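Local structure of colicin B (1RH1) at residues A[86-94]-A[225-236]. The protein kills Escherichia coli and closely related bacteria by forming channels that depolarise the cytoplasmic membrane and dissipate cellular energy. Numbering follows the deposited sequence.
Sequences WSVSVHSPW and LVLSVGQMNTPV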
loop_
_atom_site.group_PDB
_atom_site.type_symbol
_atom_site.label_atom_id
_atom_site.label_comp_id
_atom_site.label_asym_id
_atom_site.label_seq_id
_atom_site.Cartn_x
_atom_site.Cartn_y
_atom_site.Cartn_z
ATOM N N TRP A 86 -33.589 -0.351 -13.287
ATOM C CA TRP A 86 -32.909 0.920 -13.177
ATOM C C TRP A 86 -32.882 1.858 -14.383
ATOM O O TRP A 86 -32.580 1.409 -15.489
ATOM C CB TRP A 86 -31.513 0.535 -12.768
ATOM C CG TRP A 86 -31.132 0.899 -11.368
ATOM C CD1 TRP A 86 -31.840 1.809 -10.621
ATOM C CD2 TRP A 86 -30.024 0.429 -10.743
ATOM N NE1 TRP A 86 -31.160 1.931 -9.504
ATOM C CE2 TRP A 86 -30.078 1.136 -9.533
ATOM C CE3 TRP A 86 -28.996 -0.460 -11.009
ATOM C CZ2 TRP A 86 -29.106 0.975 -8.559
ATOM C CZ3 TRP A 86 -28.012 -0.618 -10.023
ATOM C CH2 TRP A 86 -28.068 0.090 -8.814
ATOM N N SER A 87 -33.117 3.168 -14.239
ATOM C CA SER A 87 -33.015 4.108 -15.364
ATOM C C SER A 87 -32.799 5.528 -14.873
ATOM O O SER A 87 -33.618 6.068 -14.127
ATOM C CB SER A 87 -34.277 4.174 -16.241
ATOM O OG SER A 87 -34.641 3.009 -16.967
ATOM N N VAL A 88 -31.707 6.157 -15.307
ATOM C CA VAL A 88 -31.394 7.542 -14.955
ATOM C C VAL A 88 -31.179 8.401 -16.197
ATOM O O VAL A 88 -30.808 7.876 -17.245
ATOM C CB VAL A 88 -30.120 7.605 -14.089
ATOM C CG1 VAL A 88 -30.291 6.707 -12.891
ATOM C CG2 VAL A 88 -28.917 7.099 -14.838
ATOM N N SER A 89 -31.402 9.713 -16.132
ATOM C CA SER A 89 -31.084 10.615 -17.232
ATOM C C SER A 89 -29.708 11.259 -17.045
ATOM O O SER A 89 -29.376 11.727 -15.962
ATOM C CB SER A 89 -32.136 11.722 -17.332
ATOM O OG SER A 89 -32.011 12.518 -18.514
ATOM N N VAL A 90 -28.853 11.297 -18.074
ATOM C CA VAL A 90 -27.559 11.982 -18.018
ATOM C C VAL A 90 -27.749 13.414 -18.550
ATOM O O VAL A 90 -28.296 13.618 -19.644
ATOM C CB VAL A 90 -26.548 11.175 -18.867
ATOM C CG1 VAL A 90 -25.201 11.804 -18.876
ATOM C CG2 VAL A 90 -26.264 9.866 -18.206
ATOM N N HIS A 91 -27.384 14.441 -17.761
ATOM C CA HIS A 91 -27.501 15.823 -18.223
ATOM C C HIS A 91 -26.164 16.556 -18.143
ATOM O O HIS A 91 -25.241 16.164 -17.425
ATOM C CB HIS A 91 -28.536 16.570 -17.397
ATOM C CG HIS A 91 -28.962 17.934 -17.947
ATOM N ND1 HIS A 91 -28.261 19.069 -17.963
ATOM C CD2 HIS A 91 -30.188 18.195 -18.524
ATOM C CE1 HIS A 91 -29.016 19.986 -18.522
ATOM N NE2 HIS A 91 -30.172 19.462 -18.860
ATOM N N SER A 92 -26.042 17.606 -18.968
ATOM C CA SER A 92 -24.875 18.467 -19.093
ATOM C C SER A 92 -24.690 19.280 -17.825
ATOM O O SER A 92 -25.619 19.285 -17.011
ATOM C CB SER A 92 -25.099 19.380 -20.267
ATOM O OG SER A 92 -23.871 19.579 -20.955
ATOM N N PRO A 93 -23.582 19.976 -17.541
ATOM C CA PRO A 93 -23.484 20.881 -16.410
ATOM C C PRO A 93 -24.639 21.849 -16.216
ATOM O O PRO A 93 -25.077 22.577 -17.115
ATOM C CB PRO A 93 -22.156 21.559 -16.626
ATOM C CG PRO A 93 -21.317 20.378 -17.027
ATOM C CD PRO A 93 -22.239 19.682 -18.036
ATOM N N TRP A 94 -25.193 21.682 -15.012
ATOM C CA TRP A 94 -26.234 22.544 -14.467
ATOM C C TRP A 94 -26.230 22.433 -12.938
ATOM O O TRP A 94 -25.853 21.401 -12.376
ATOM C CB TRP A 94 -27.588 22.121 -15.031
ATOM C CG TRP A 94 -28.762 22.935 -14.521
ATOM C CD1 TRP A 94 -29.152 24.079 -15.149
ATOM C CD2 TRP A 94 -29.530 22.645 -13.422
ATOM N NE1 TRP A 94 -30.172 24.531 -14.454
ATOM C CE2 TRP A 94 -30.429 23.716 -13.421
ATOM C CE3 TRP A 94 -29.595 21.656 -12.440
ATOM C CZ2 TRP A 94 -31.408 23.808 -12.437
ATOM C CZ3 TRP A 94 -30.572 21.752 -11.460
ATOM C CH2 TRP A 94 -31.471 22.816 -11.456
ATOM N N LEU A 225 -27.293 -0.362 -15.388
ATOM C CA LEU A 225 -28.018 0.897 -15.283
ATOM C C LEU A 225 -28.387 1.376 -16.677
ATOM O O LEU A 225 -27.619 1.196 -17.624
ATOM C CB LEU A 225 -27.141 1.904 -14.568
ATOM C CG LEU A 225 -27.663 3.306 -14.357
ATOM C CD1 LEU A 225 -28.934 3.338 -13.544
ATOM C CD2 LEU A 225 -26.584 4.058 -13.634
ATOM N N VAL A 226 -29.598 1.902 -16.847
ATOM C CA VAL A 226 -30.009 2.391 -18.146
ATOM C C VAL A 226 -29.721 3.868 -18.108
ATOM O O VAL A 226 -30.131 4.553 -17.172
ATOM C CB VAL A 226 -31.510 2.107 -18.365
ATOM C CG1 VAL A 226 -32.105 2.975 -19.449
ATOM C CG2 VAL A 226 -31.674 0.701 -18.878
ATOM N N LEU A 227 -28.998 4.357 -19.117
ATOM C CA LEU A 227 -28.673 5.777 -19.204
ATOM C C LEU A 227 -29.397 6.411 -20.384
ATOM O O LEU A 227 -29.224 6.032 -21.536
ATOM C CB LEU A 227 -27.166 5.913 -19.347
ATOM C CG LEU A 227 -26.373 5.336 -18.195
ATOM C CD1 LEU A 227 -25.066 4.757 -18.676
ATOM C CD2 LEU A 227 -26.215 6.420 -17.158
ATOM N N SER A 228 -30.276 7.355 -20.082
ATOM C CA SER A 228 -31.019 8.068 -21.087
ATOM C C SER A 228 -30.284 9.377 -21.359
ATOM O O SER A 228 -30.400 10.387 -20.651
ATOM C CB SER A 228 -32.420 8.295 -20.562
ATOM O OG SER A 228 -33.216 9.016 -21.492
ATOM N N VAL A 229 -29.487 9.320 -22.432
ATOM C CA VAL A 229 -28.630 10.431 -22.826
ATOM C C VAL A 229 -29.232 11.378 -23.835
ATOM O O VAL A 229 -28.563 12.311 -24.283
ATOM C CB VAL A 229 -27.300 9.948 -23.425
ATOM C CG1 VAL A 229 -26.646 8.973 -22.449
ATOM C CG2 VAL A 229 -27.529 9.366 -24.811
ATOM N N GLY A 230 -30.489 11.114 -24.195
ATOM C CA GLY A 230 -31.215 11.878 -25.204
ATOM C C GLY A 230 -31.300 13.371 -24.978
ATOM O O GLY A 230 -30.766 14.150 -25.756
ATOM N N GLN A 231 -31.934 13.774 -23.885
ATOM C CA GLN A 231 -32.203 15.172 -23.604
ATOM C C GLN A 231 -31.275 15.768 -22.566
ATOM O O GLN A 231 -31.635 16.351 -21.536
ATOM C CB GLN A 231 -33.662 15.279 -23.190
ATOM C CG GLN A 231 -34.080 14.400 -22.035
ATOM C CD GLN A 231 -35.561 14.553 -21.774
ATOM O OE1 GLN A 231 -36.074 15.628 -21.421
ATOM N NE2 GLN A 231 -36.233 13.415 -21.972
ATOM N N MET A 232 -30.025 15.640 -23.004
ATOM C CA MET A 232 -28.893 16.084 -22.240
ATOM C C MET A 232 -28.816 17.590 -22.087
ATOM O O MET A 232 -28.303 18.065 -21.085
ATOM C CB MET A 232 -27.649 15.531 -22.914
ATOM C CG MET A 232 -26.435 15.756 -22.060
ATOM S SD MET A 232 -25.377 14.318 -22.057
ATOM C CE MET A 232 -24.444 14.893 -20.685
ATOM N N ASN A 233 -29.322 18.393 -23.013
ATOM C CA ASN A 233 -29.205 19.836 -22.867
ATOM C C ASN A 233 -30.500 20.590 -22.667
ATOM O O ASN A 233 -30.489 21.822 -22.742
ATOM C CB ASN A 233 -28.464 20.424 -24.080
ATOM C CG ASN A 233 -26.958 20.228 -23.953
ATOM O OD1 ASN A 233 -26.344 19.423 -24.663
ATOM N ND2 ASN A 233 -26.339 20.971 -23.023
ATOM N N THR A 234 -31.609 19.900 -22.375
ATOM C CA THR A 234 -32.889 20.573 -22.172
ATOM C C THR A 234 -32.848 21.608 -21.057
ATOM O O THR A 234 -32.070 21.456 -20.112
ATOM C CB THR A 234 -34.019 19.586 -21.822
ATOM O OG1 THR A 234 -33.635 18.909 -20.628
ATOM C CG2 THR A 234 -34.329 18.665 -22.988
ATOM N N PRO A 235 -33.644 22.681 -21.147
ATOM C CA PRO A 235 -33.891 23.604 -20.046
ATOM C C PRO A 235 -34.315 22.899 -18.764
ATOM O O PRO A 235 -35.205 22.034 -18.763
ATOM C CB PRO A 235 -34.935 24.536 -20.613
ATOM C CG PRO A 235 -34.516 24.630 -22.058
ATOM C CD PRO A 235 -34.255 23.170 -22.379
ATOM N N VAL A 236 -33.589 23.229 -17.689
ATOM C CA VAL A 236 -33.876 22.645 -16.387
ATOM C C VAL A 236 -34.255 23.802 -15.502
ATOM O O VAL A 236 -33.354 24.498 -15.039
ATOM C CB VAL A 236 -32.655 21.960 -15.743
ATOM C CG1 VAL A 236 -33.146 21.173 -14.532
ATOM C CG2 VAL A 236 -31.929 21.073 -16.725
#
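Val88 and Val90 meet Leu227 on one face of a parallel strand pair, and this is the tightly packed end of the contact. Leu227 CD2 lies 3.6 Å from both Val88 CG2 and Val90 CG2, while Leu225 CD1 reaches Val88 CG1 and covers one face of the Trp86 ring, off toward its rim. Branched aliphatic side chains suit this buried layer because they fill it without bringing polar atoms. Beneath them the backbones are stitched alternately: Val88 N donates to Val226 O at 2.9 Å, and Ser228 N returns a nearly straight bond (175°) to Val88 O. Strand 87-90 runs inside a mixed sheet, with 62-64 and 225-228 as its parallel neighbours.

Past Val90 the strand pairing ends and His91 takes over. With CG anti to the backbone N (chi1 -168°), its ring uses both nitrogens in plane: NE2 donates to Thr234 O at 3.0 Å and ND1 to Ser92 O at 2.8 Å, fixing the ring's rotation. Histidine suits this spot because one flat ring can serve two carbonyls at once; those acceptors, with Met232 O over the ring centre, would favour the doubly protonated, positively charged form. Met232 O also accepts from Ser92 N. Toward the more open end, Trp94 offers a broad face on which branched Val236 lies (CH-pi), CG1 3.7 Å from the six-membered ring's centroid, and Asn233, solvent-exposed, merely brushes Ser92 through ND2.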